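Local coordinates for AB hydrolase-1 domain-containing protein (Parabacteroides distasonis, PDB 4Q34) that is an uncharacterised member of the alpha/beta hydrolase family, probably an esterase that cleaves ester bonds, at residues V128-K131 with T136-Q139. Sequence-based numbering, arbitrary orientation.
Sequences VQFK and TLDQ
The ring of F130 meets T136 and L137 obliquely, through CE1, which lies 3.8 Å from CG2 of T136 and 4.3 Å from CD1 of L137. Y140 packs against the same ring edge-to-face, and Y124, on strand 123-124, adds a further contact. This is loop-on-helix packing within the alpha/beta hydrolase fold: the irregular segment 128-131 folds back on helix 134-142, which it precedes, with the CA atoms of K131 and T136 6.6 Å apart. No hydrogen bond links the two segments, and they bury 172 Å² in total, evidence of a small, mainly van der Waals contact. T136 divides its branches. CG2, anti to the backbone N, reaches the F130 ring and comes within 3.7 Å of the O of K131, while OG1 hydrogen-bonds to OD1 of D133, the residue just ahead of helix 134-142. With an alanine in place of T136, the methyl against F130 CE1 and the hydroxyl would both be gone, which is likely to open a gap beside the ring and leave D133 without this partner. K131 crosses T136 at about a right angle; its extended chain then leads away from the helix segment after CB and CD have each passed 3.7 Å from T136 OG1.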
ATOM      1  N   VAL A 128      21.578  14.580  15.142  1.00 22.94           N
ATOM      2  CA  VAL A 128      20.683  14.153  14.054  1.00 21.20           C
ATOM      3  C   VAL A 128      19.245  14.124  14.552  1.00 21.10           C
ATOM      4  O   VAL A 128      18.973  13.719  15.674  1.00 23.04           O
ATOM      5  CB  VAL A 128      21.122  12.797  13.411  1.00 20.92           C
ATOM      6  CG1 VAL A 128      20.868  11.608  14.342  1.00 22.93           C
ATOM      7  CG2 VAL A 128      20.467  12.586  12.054  1.00 22.35           C
ATOM      8  N   GLN A 129      18.314  14.504  13.671  1.00 22.84           N
ATOM      9  CA  GLN A 129      16.889  14.618  13.992  1.00 21.92           C
ATOM     10  C   GLN A 129      16.189  13.267  13.726  1.00 21.46           C
ATOM     11  O   GLN A 129      15.246  13.159  12.942  1.00 20.35           O
ATOM     12  CB  GLN A 129      16.258  15.718  13.113  1.00 24.03           C
ATOM     13  CG  GLN A 129      16.713  17.130  13.441  1.00 24.15           C
ATOM     14  CD  GLN A 129      16.072  17.716  14.682  1.00 24.17           C
ATOM     15  OE1 GLN A 129      15.213  17.115  15.301  1.00 22.32           O
ATOM     16  NE2 GLN A 129      16.505  18.922  15.053  1.00 24.61           N
ATOM     17  N   PHE A 130      16.687  12.244  14.395  1.00 22.62           N
ATOM     18  CA  PHE A 130      16.266  10.877  14.168  1.00 21.94           C
ATOM     19  C   PHE A 130      16.385  10.159  15.513  1.00 21.66           C
ATOM     20  O   PHE A 130      17.405  10.293  16.262  1.00 22.76           O
ATOM     21  CB  PHE A 130      17.138  10.261  13.061  1.00 19.35           C
ATOM     22  CG  PHE A 130      16.635   8.968  12.485  1.00 19.99           C
ATOM     23  CD1 PHE A 130      16.935   7.729  13.091  1.00 20.34           C
ATOM     24  CD2 PHE A 130      15.905   8.979  11.315  1.00 20.83           C
ATOM     25  CE1 PHE A 130      16.533   6.541  12.542  1.00 21.40           C
ATOM     26  CE2 PHE A 130      15.479   7.784  10.748  1.00 19.77           C
ATOM     27  CZ  PHE A 130      15.778   6.571  11.367  1.00 18.74           C
ATOM     28  N   LYS A 131      15.333   9.431  15.868  1.00 21.95           N
ATOM     29  CA  LYS A 131      15.315   8.667  17.115  1.00 23.06           C
ATOM     30  C   LYS A 131      16.302   7.510  17.052  1.00 23.07           C
ATOM     31  O   LYS A 131      16.396   6.828  16.039  1.00 22.63           O
ATOM     32  CB  LYS A 131      13.906   8.176  17.457  1.00 25.00           C
ATOM     33  CG  LYS A 131      13.764   7.952  18.966  1.00 31.07           C
ATOM     34  CD  LYS A 131      12.408   7.401  19.367  1.00 37.13           C
ATOM     35  CE  LYS A 131      12.361   7.096  20.864  1.00 46.46           C
ATOM     36  NZ  LYS A 131      10.950   6.818  21.245  1.00 47.90           N
ATOM     37  N   THR A 136      12.742   1.963  16.109  1.00 20.29           N
ATOM     38  CA  THR A 136      12.722   2.989  15.066  1.00 20.82           C
ATOM     39  C   THR A 136      13.478   2.502  13.838  1.00 20.49           C
ATOM     40  O   THR A 136      12.990   2.599  12.722  1.00 19.22           O
ATOM     41  CB  THR A 136      13.296   4.332  15.573  1.00 22.68           C
ATOM     42  OG1 THR A 136      12.471   4.827  16.642  1.00 23.55           O
ATOM     43  CG2 THR A 136      13.418   5.375  14.449  1.00 21.58           C
ATOM     44  N   LEU A 137      14.673   1.976  14.030  1.00 20.74           N
ATOM     45  CA  LEU A 137      15.450   1.516  12.873  1.00 21.31           C
ATOM     46  C   LEU A 137      14.821   0.323  12.187  1.00 21.43           C
ATOM     47  O   LEU A 137      14.873   0.240  10.978  1.00 20.40           O
ATOM     48  CB  LEU A 137      16.892   1.174  13.262  1.00 25.92           C
ATOM     49  CG  LEU A 137      17.930   1.274  12.141  1.00 26.65           C
ATOM     50  CD1 LEU A 137      18.061   2.669  11.576  1.00 26.93           C
ATOM     51  CD2 LEU A 137      19.289   0.796  12.629  1.00 30.86           C
ATOM     52  N   ASP A 138      14.236  -0.581  12.961  1.00 21.56           N
ATOM     53  CA  ASP A 138      13.472  -1.692  12.424  1.00 21.51           C
ATOM     54  C   ASP A 138      12.384  -1.176  11.473  1.00 19.82           C
ATOM     55  O   ASP A 138      12.243  -1.641  10.333  1.00 18.43           O
ATOM     56  CB  ASP A 138      12.818  -2.501  13.573  1.00 23.85           C
ATOM     57  CG  ASP A 138      11.980  -3.696  13.081  1.00 30.57           C
ATOM     58  OD1 ASP A 138      12.534  -4.602  12.461  1.00 32.85           O
ATOM     59  OD2 ASP A 138      10.737  -3.728  13.297  1.00 36.04           O
ATOM     60  N   GLN A 139      11.597  -0.209  11.938  1.00 18.85           N
ATOM     61  CA  GLN A 139      10.586   0.393  11.098  1.00 18.03           C
ATOM     62  C   GLN A 139      11.134   1.025   9.844  1.00 17.85           C
ATOM     63  O   GLN A 139      10.546   0.902   8.767  1.00 17.47           O
ATOM     64  CB  GLN A 139       9.755   1.456  11.841  1.00 20.13           C
ATOM     65  CG  GLN A 139       8.786   0.882  12.876  1.00 20.39           C
ATOM     66  CD  GLN A 139       7.766  -0.066  12.295  1.00 18.92           C
ATOM     67  OE1 GLN A 139       7.076   0.264  11.356  1.00 19.32           O
ATOM     68  NE2 GLN A 139       7.679  -1.252  12.848  1.00 21.34           N
TER